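Local structure of aldehyde dehydrogenase family protein (Pseudomonas syringae pv. tomato, 6X9L) at residues F19-H24 / V56-A61; A273-P278 / L445-W450. The protein is a long-chain aliphatic aldehyde dehydrogenase that oxidises aldehydes with NAD+ as the electron acceptor and binds octanal. The protein carries 1 engineered substitution. All blocks are in the same frame, centred on the assembly; numbering follows the deposited sequence.

Interaction 1. Residues F19-H24 / V56-A61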
ATOM      1  N   PHE A  19      20.733 -17.687  15.444  1.00 40.61           N
ATOM      2  CA  PHE A  19      20.156 -16.727  14.520  1.00 40.92           C
ATOM      3  C   PHE A  19      21.290 -16.056  13.756  1.00 40.57           C
ATOM      4  O   PHE A  19      22.414 -15.960  14.254  1.00 40.88           O
ATOM      5  CB  PHE A  19      19.300 -15.680  15.259  1.00 42.91           C
ATOM      6  CG  PHE A  19      18.128 -16.267  16.013  1.00 43.90           C
ATOM      7  CD1 PHE A  19      17.457 -17.387  15.534  1.00 42.91           C
ATOM      8  CD2 PHE A  19      17.707 -15.712  17.218  1.00 45.68           C
ATOM      9  CE1 PHE A  19      16.382 -17.933  16.248  1.00 43.99           C
ATOM     10  CE2 PHE A  19      16.635 -16.252  17.930  1.00 46.76           C
ATOM     11  CZ  PHE A  19      15.978 -17.360  17.447  1.00 46.26           C
ATOM     12  N   TYR A  20      21.006 -15.604  12.528  1.00 36.71           N
ATOM     13  CA  TYR A  20      21.991 -14.858  11.747  1.00 37.36           C
ATOM     14  C   TYR A  20      21.701 -13.365  11.890  1.00 38.81           C
ATOM     15  O   TYR A  20      20.789 -12.820  11.250  1.00 38.78           O
ATOM     16  CB  TYR A  20      22.007 -15.286  10.288  1.00 36.42           C
ATOM     17  CG  TYR A  20      23.186 -14.674   9.544  1.00 37.72           C
ATOM     18  CD1 TYR A  20      24.456 -15.226   9.644  1.00 38.96           C
ATOM     19  CD2 TYR A  20      23.033 -13.535   8.768  1.00 38.80           C
ATOM     20  CE1 TYR A  20      25.547 -14.666   8.974  1.00 41.75           C
ATOM     21  CE2 TYR A  20      24.110 -12.968   8.098  1.00 41.43           C
ATOM     22  CZ  TYR A  20      25.368 -13.539   8.199  1.00 42.98           C
ATOM     23  OH  TYR A  20      26.438 -12.977   7.521  1.00 46.12           O
ATOM     24  N   ILE A  21      22.500 -12.707  12.727  1.00 41.48           N
ATOM     25  CA  ILE A  21      22.316 -11.312  13.082  1.00 42.98           C
ATOM     26  C   ILE A  21      23.656 -10.604  12.932  1.00 44.59           C
ATOM     27  O   ILE A  21      24.645 -11.004  13.557  1.00 45.26           O
ATOM     28  CB  ILE A  21      21.773 -11.168  14.511  1.00 43.60           C
ATOM     29  CG1 ILE A  21      20.407 -11.838  14.599  1.00 42.67           C
ATOM     30  CG2 ILE A  21      21.698  -9.699  14.933  1.00 45.19           C
ATOM     31  CD1 ILE A  21      19.725 -11.631  15.908  1.00 43.56           C
ATOM     32  N   ASP A  22      23.694  -9.579  12.079  1.00 54.67           N
ATOM     33  CA  ASP A  22      24.823  -8.656  12.003  1.00 55.81           C
ATOM     34  C   ASP A  22      26.101  -9.352  11.533  1.00 55.30           C
ATOM     35  O   ASP A  22      27.203  -9.027  11.982  1.00 56.60           O
ATOM     36  CB  ASP A  22      25.043  -7.971  13.349  1.00 57.05           C
ATOM     37  CG  ASP A  22      25.963  -6.779  13.255  1.00 58.74           C
ATOM     38  OD1 ASP A  22      26.065  -6.175  12.169  1.00 59.33           O
ATOM     39  OD2 ASP A  22      26.587  -6.443  14.279  1.00 59.92           O
ATOM     40  N   GLY A  23      25.955 -10.317  10.625  1.00 52.26           N
ATOM     41  CA  GLY A  23      27.087 -10.973  10.007  1.00 52.15           C
ATOM     42  C   GLY A  23      27.593 -12.213  10.709  1.00 51.30           C
ATOM     43  O   GLY A  23      28.576 -12.804  10.251  1.00 51.47           O
ATOM     44  N   HIS A  24      26.959 -12.636  11.795  1.00 57.06           N
ATOM     45  CA  HIS A  24      27.430 -13.776  12.562  1.00 56.41           C
ATOM     46  C   HIS A  24      26.224 -14.575  13.020  1.00 55.43           C
ATOM     47  O   HIS A  24      25.100 -14.077  13.021  1.00 55.68           O
ATOM     48  CB  HIS A  24      28.268 -13.352  13.788  1.00 57.63           C
ATOM     49  CG  HIS A  24      29.175 -12.192  13.531  1.00 59.26           C
ATOM     50  ND1 HIS A  24      28.731 -10.885  13.534  1.00 60.53           N
ATOM     51  CD2 HIS A  24      30.507 -12.136  13.275  1.00 59.92           C
ATOM     52  CE1 HIS A  24      29.751 -10.076  13.288  1.00 61.69           C
ATOM     53  NE2 HIS A  24      30.839 -10.810  13.130  1.00 61.52           N
ATOM     54  N   VAL A  56      14.320 -10.237  18.030  1.00 39.83           N
ATOM     55  CA  VAL A  56      13.902  -9.372  16.936  1.00 39.19           C
ATOM     56  C   VAL A  56      14.453  -7.965  17.131  1.00 39.05           C
ATOM     57  O   VAL A  56      14.751  -7.269  16.157  1.00 38.42           O
ATOM     58  CB  VAL A  56      12.364  -9.385  16.820  1.00 39.68           C
ATOM     59  CG1 VAL A  56      11.863  -8.210  16.004  1.00 39.38           C
ATOM     60  CG2 VAL A  56      11.884 -10.679  16.204  1.00 39.54           C
ATOM     61  N   ASP A  57      14.614  -7.527  18.381  1.00 51.97           N
ATOM     62  CA  ASP A  57      15.279  -6.252  18.655  1.00 51.88           C
ATOM     63  C   ASP A  57      16.736  -6.257  18.184  1.00 51.20           C
ATOM     64  O   ASP A  57      17.181  -5.326  17.502  1.00 50.74           O
ATOM     65  CB  ASP A  57      15.214  -5.940  20.145  1.00 52.59           C
ATOM     66  CG  ASP A  57      13.910  -5.324  20.547  1.00 53.18           C
ATOM     67  OD1 ASP A  57      13.109  -5.017  19.644  1.00 53.17           O
ATOM     68  OD2 ASP A  57      13.684  -5.142  21.763  1.00 53.64           O
ATOM     69  N   ARG A  58      17.506  -7.281  18.559  1.00 54.79           N
ATOM     70  CA  ARG A  58      18.899  -7.319  18.119  1.00 53.87           C
ATOM     71  C   ARG A  58      18.983  -7.294  16.603  1.00 52.72           C
ATOM     72  O   ARG A  58      19.857  -6.640  16.022  1.00 51.99           O
ATOM     73  CB  ARG A  58      19.597  -8.563  18.662  1.00 53.97           C
ATOM     74  CG  ARG A  58      19.554  -8.697  20.167  1.00 55.07           C
ATOM     75  CD  ARG A  58      20.374  -9.889  20.633  1.00 55.33           C
ATOM     76  NE  ARG A  58      21.792  -9.736  20.309  1.00 54.74           N
ATOM     77  CZ  ARG A  58      22.492 -10.597  19.574  1.00 54.15           C
ATOM     78  NH1 ARG A  58      21.908 -11.690  19.093  1.00 54.07           N
ATOM     79  NH2 ARG A  58      23.780 -10.369  19.338  1.00 53.63           N
ATOM     80  N   ALA A  59      18.069  -7.985  15.943  1.00 34.22           N
ATOM     81  CA  ALA A  59      18.126  -8.055  14.495  1.00 32.96           C
ATOM     82  C   ALA A  59      17.773  -6.710  13.866  1.00 32.99           C
ATOM     83  O   ALA A  59      18.478  -6.240  12.961  1.00 32.14           O
ATOM     84  CB  ALA A  59      17.219  -9.173  13.987  1.00 32.74           C
ATOM     85  N   VAL A  60      16.700  -6.060  14.342  1.00 37.92           N
ATOM     86  CA  VAL A  60      16.345  -4.737  13.814  1.00 38.03           C
ATOM     87  C   VAL A  60      17.495  -3.748  14.039  1.00 38.00           C
ATOM     88  O   VAL A  60      17.863  -2.980  13.133  1.00 37.53           O
ATOM     89  CB  VAL A  60      15.015  -4.230  14.422  1.00 39.37           C
ATOM     90  CG1 VAL A  60      14.670  -2.838  13.905  1.00 39.55           C
ATOM     91  CG2 VAL A  60      13.855  -5.180  14.102  1.00 39.51           C
ATOM     92  N   ALA A  61      18.104  -3.774  15.231  1.00 35.85           N
ATOM     93  CA  ALA A  61      19.255  -2.909  15.482  1.00 35.66           C
ATOM     94  C   ALA A  61      20.371  -3.145  14.466  1.00 34.63           C
ATOM     95  O   ALA A  61      20.977  -2.189  13.966  1.00 34.43           O
ATOM     96  CB  ALA A  61      19.776  -3.110  16.909  1.00 36.07           C
TER

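Interaction 2. Residues A273-P278 / L445-W450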
ATOM      1  N   ALA A 273      -9.559 -32.566 -24.730  1.00 61.16           N
ATOM      2  CA  ALA A 273      -8.673 -33.708 -24.445  1.00 61.04           C
ATOM      3  C   ALA A 273      -7.270 -33.214 -24.099  1.00 60.86           C
ATOM      4  O   ALA A 273      -6.665 -33.804 -23.247  1.00 60.58           O
ATOM      5  CB  ALA A 273      -8.633 -34.598 -25.644  1.00 61.57           C
ATOM      6  N   ASN A 274      -6.764 -32.199 -24.783  1.00 74.13           N
ATOM      7  CA  ASN A 274      -5.399 -31.718 -24.491  1.00 73.93           C
ATOM      8  C   ASN A 274      -5.383 -30.628 -23.426  1.00 73.44           C
ATOM      9  O   ASN A 274      -4.301 -30.301 -23.003  1.00 73.24           O
ATOM     10  CB  ASN A 274      -4.704 -31.191 -25.736  1.00 74.41           C
ATOM     11  CG  ASN A 274      -4.299 -32.310 -26.658  1.00 74.84           C
ATOM     12  OD1 ASN A 274      -3.861 -32.074 -27.770  1.00 75.29           O
ATOM     13  ND2 ASN A 274      -4.440 -33.534 -26.196  1.00 74.72           N
ATOM     14  N   ALA A 275      -6.523 -30.075 -23.030  1.00 55.45           N
ATOM     15  CA  ALA A 275      -6.462 -28.973 -22.047  1.00 54.97           C
ATOM     16  C   ALA A 275      -6.843 -29.416 -20.637  1.00 54.41           C
ATOM     17  O   ALA A 275      -6.409 -28.780 -19.718  1.00 54.15           O
ATOM     18  CB  ALA A 275      -7.286 -27.804 -22.509  1.00 55.10           C
ATOM     19  N   VAL A 276      -7.657 -30.447 -20.482  1.00 48.68           N
ATOM     20  CA  VAL A 276      -8.049 -30.859 -19.108  1.00 48.09           C
ATOM     21  C   VAL A 276      -6.857 -31.423 -18.334  1.00 47.82           C
ATOM     22  O   VAL A 276      -6.710 -31.094 -17.185  1.00 47.37           O
ATOM     23  CB  VAL A 276      -9.239 -31.824 -19.114  1.00 47.98           C
ATOM     24  CG1 VAL A 276      -9.478 -32.386 -17.737  1.00 47.46           C
ATOM     25  CG2 VAL A 276     -10.487 -31.150 -19.619  1.00 48.02           C
ATOM     26  N   PRO A 277      -5.994 -32.262 -18.919  1.00 54.96           N
ATOM     27  CA  PRO A 277      -4.881 -32.813 -18.185  1.00 54.69           C
ATOM     28  C   PRO A 277      -3.903 -31.755 -17.671  1.00 54.59           C
ATOM     29  O   PRO A 277      -3.537 -31.839 -16.563  1.00 54.26           O
ATOM     30  CB  PRO A 277      -4.197 -33.701 -19.224  1.00 54.98           C
ATOM     31  CG  PRO A 277      -5.309 -34.084 -20.115  1.00 55.36           C
ATOM     32  CD  PRO A 277      -6.130 -32.827 -20.234  1.00 55.40           C
ATOM     33  N   PRO A 278      -3.487 -30.755 -18.453  1.00 51.80           N
ATOM     34  CA  PRO A 278      -2.579 -29.737 -17.967  1.00 51.62           C
ATOM     35  C   PRO A 278      -3.214 -28.939 -16.829  1.00 51.11           C
ATOM     36  O   PRO A 278      -2.518 -28.570 -15.976  1.00 50.81           O
ATOM     37  CB  PRO A 278      -2.293 -28.892 -19.209  1.00 52.17           C
ATOM     38  CG  PRO A 278      -2.538 -29.849 -20.314  1.00 52.51           C
ATOM     39  CD  PRO A 278      -3.759 -30.600 -19.849  1.00 52.36           C
ATOM     40  N   LEU A 445      -2.837 -17.787 -20.345  1.00 45.63           N
ATOM     41  CA  LEU A 445      -3.533 -18.252 -21.537  1.00 45.97           C
ATOM     42  C   LEU A 445      -2.873 -19.511 -22.083  1.00 46.35           C
ATOM     43  O   LEU A 445      -1.677 -19.499 -22.407  1.00 46.98           O
ATOM     44  CB  LEU A 445      -3.522 -17.164 -22.598  1.00 46.52           C
ATOM     45  CG  LEU A 445      -3.997 -15.812 -22.105  1.00 46.62           C
ATOM     46  CD1 LEU A 445      -3.972 -14.845 -23.262  1.00 47.43           C
ATOM     47  CD2 LEU A 445      -5.403 -15.933 -21.536  1.00 46.12           C
ATOM     48  N   ASN A 446      -3.655 -20.587 -22.204  1.00 49.46           N
ATOM     49  CA  ASN A 446      -3.185 -21.834 -22.806  1.00 49.92           C
ATOM     50  C   ASN A 446      -1.826 -22.256 -22.234  1.00 50.30           C
ATOM     51  O   ASN A 446      -0.895 -22.610 -22.960  1.00 51.22           O
ATOM     52  CB  ASN A 446      -3.125 -21.699 -24.329  1.00 50.81           C
ATOM     53  CG  ASN A 446      -4.467 -21.337 -24.935  1.00 50.68           C
ATOM     54  OD1 ASN A 446      -5.495 -21.923 -24.599  1.00 49.98           O
ATOM     55  ND2 ASN A 446      -4.465 -20.353 -25.824  1.00 51.38           N
ATOM     56  N   TYR A 447      -1.711 -22.175 -20.913  1.00 43.67           N
ATOM     57  CA  TYR A 447      -0.598 -22.716 -20.139  1.00 43.77           C
ATOM     58  C   TYR A 447       0.747 -22.168 -20.592  1.00 44.81           C
ATOM     59  O   TYR A 447       1.672 -22.937 -20.911  1.00 45.43           O
ATOM     60  CB  TYR A 447      -0.627 -24.242 -20.191  1.00 43.76           C
ATOM     61  CG  TYR A 447      -1.968 -24.786 -19.742  1.00 42.80           C
ATOM     62  CD1 TYR A 447      -2.402 -24.636 -18.435  1.00 41.69           C
ATOM     63  CD2 TYR A 447      -2.818 -25.424 -20.639  1.00 42.88           C
ATOM     64  CE1 TYR A 447      -3.640 -25.110 -18.023  1.00 40.82           C
ATOM     65  CE2 TYR A 447      -4.056 -25.913 -20.231  1.00 41.94           C
ATOM     66  CZ  TYR A 447      -4.464 -25.748 -18.928  1.00 40.97           C
ATOM     67  OH  TYR A 447      -5.698 -26.231 -18.536  1.00 40.09           O
ATOM     68  N   PRO A 448       0.914 -20.849 -20.567  1.00 45.67           N
ATOM     69  CA  PRO A 448       2.231 -20.265 -20.833  1.00 46.40           C
ATOM     70  C   PRO A 448       3.235 -20.711 -19.783  1.00 46.55           C
ATOM     71  O   PRO A 448       2.882 -21.219 -18.715  1.00 45.76           O
ATOM     72  CB  PRO A 448       1.967 -18.761 -20.740  1.00 45.98           C
ATOM     73  CG  PRO A 448       0.879 -18.675 -19.716  1.00 45.04           C
ATOM     74  CD  PRO A 448      -0.003 -19.886 -19.944  1.00 44.82           C
ATOM     75  N   SER A 449       4.505 -20.525 -20.103  1.00 50.65           N
ATOM     76  CA  SER A 449       5.559 -20.827 -19.154  1.00 50.73           C
ATOM     77  C   SER A 449       5.772 -19.644 -18.229  1.00 50.17           C
ATOM     78  O   SER A 449       5.434 -18.501 -18.549  1.00 50.00           O
ATOM     79  CB  SER A 449       6.862 -21.181 -19.861  1.00 51.57           C
ATOM     80  OG  SER A 449       7.139 -20.246 -20.864  1.00 51.83           O
ATOM     81  N   TRP A 450       6.339 -19.943 -17.068  1.00 49.93           N
ATOM     82  CA  TRP A 450       6.476 -18.966 -16.000  1.00 49.21           C
ATOM     83  C   TRP A 450       7.301 -17.763 -16.460  1.00 49.32           C
ATOM     84  O   TRP A 450       8.246 -17.896 -17.240  1.00 49.67           O
ATOM     85  CB  TRP A 450       7.096 -19.678 -14.801  1.00 48.59           C
ATOM     86  CG  TRP A 450       7.317 -18.862 -13.605  1.00 48.04           C
ATOM     87  CD1 TRP A 450       6.382 -18.460 -12.690  1.00 47.30           C
ATOM     88  CD2 TRP A 450       8.581 -18.380 -13.135  1.00 47.91           C
ATOM     89  NE1 TRP A 450       6.991 -17.721 -11.698  1.00 47.00           N
ATOM     90  CE2 TRP A 450       8.341 -17.664 -11.945  1.00 47.35           C
ATOM     91  CE3 TRP A 450       9.889 -18.476 -13.611  1.00 48.16           C
ATOM     92  CZ2 TRP A 450       9.371 -17.048 -11.224  1.00 47.17           C
ATOM     93  CZ3 TRP A 450      10.902 -17.868 -12.903  1.00 47.92           C
ATOM     94  CH2 TRP A 450      10.643 -17.164 -11.725  1.00 47.46           C
TER

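Interaction 1. Residues F19-H24 / V56-A61
Ile21 N donates to His24 O at 3.0 Å, and this bond holds in place the residue that meets Arg58 and Ala59 on helix 53-71. A weaker return bond runs from His24 N to Ile21 O. The pair closes a two-residue hairpin with a type I' turn, in which Asp22 and Gly23 both have positive phi. Ile21 carries the whole contact from the hairpin side. Ile21 CG2 is anti to the backbone N and rests near the helix backbone, 3.7 Å from Arg58 O and close to Ala59 CA. The other branch is extended (chi2 -174°), which takes CD1 further out. Ile21 CD1 lies 4.0 Å from Ala59 CB and also touches Arg58 NH1. The Arg58 chain bends and crosses the isoleucine at about a right angle, with CD1 oblique to the guanidinium. Asn209 of strand 208-210 touches both Ile21 and Ala59, and its OD1 accepts from Asp22 N. Backbone bonding of Tyr20 with Leu210 also ties the hairpin to this strand, at an end of the sheet of the NAD-binding domain. No hydrogen bond crosses between the two segments. Asp22 OD2 and Arg58 NH2 are 7.0 Å apart, so any attraction is probably modest. The contact is van der Waals packing: the Ile21 methyls lie against Ala59, the backbone of Arg58 and, obliquely, its guanidinium, while the polar bonds shape the hairpin.

Interaction 2. Residues A273-P278 / L445-W450
Tyr447 reaches from the loop after strand 442-445 to Ala275 and Pro278 on helix 272-284. Its backbone is in the left-handed region, as is that of Asn446 before it. With chi1 at -55°, CG is anti to the carbonyl carbon, and the ring is directed at the helix. Pro278 CB sits over one face of the ring in a CH-pi contact. Pro278 CB is 3.7 Å from the centroid of the Tyr447 ring and only 16° off the normal. The overlap is shifted toward the rim, with Tyr447 CE2 the ring atom nearest to Pro278 CB at 3.6 Å. On the other side of the ring, Pro278 C lies 4.0 Å from Tyr447 CE1. Beyond the ring, Tyr447 OH makes a weak hydrogen bond to Ala275 O, 2.9 Å away. Ala275 CB comes more loosely to Tyr447 CE2, at 4.4 Å. The helix is kinked here, because Pro277 and Pro278 have no N-H to give to the turn before. Asn264 ND2 hydrogen-bonds to Tyr447 OH, and His422 and Gln424 of strand 422-424 touch the tyrosine side chain. Further along the same loop, Trp450 touches the bound octanal, whereas the Tyr447 side chain stands about 10 Å from it. The phenol oxygen thus joins helix and sheet, donating weakly to a helix carbonyl and accepting from the side-chain amide of Asn264. Pro278 adds an apolar contact on one face, which with these two bonds probably helps fix the ring's orientation.

In the fold
From the N terminus, the chain forms the hairpin of strands 19-21 and 24-26, runs through strands 33-38 and 43-49, and returns in helix 53-71. Interaction 1 closes this short loop beside strand 208-210 of the NAD-binding domain. Interaction 2 opens more than 200 residues later and closes a long loop of 166 residues. It ties helix 272-284 to the loop leaving strand 442-445, an outermost strand of its sheet within this chain, where Leu445 makes backbone hydrogen bonds to the second subunit and packs with Pro448 on its Gly484. The two loops follow in series and neither nest nor cross. The centres of interactions 1 and 2 are 45 Å apart, on opposite sides of the chain's centre.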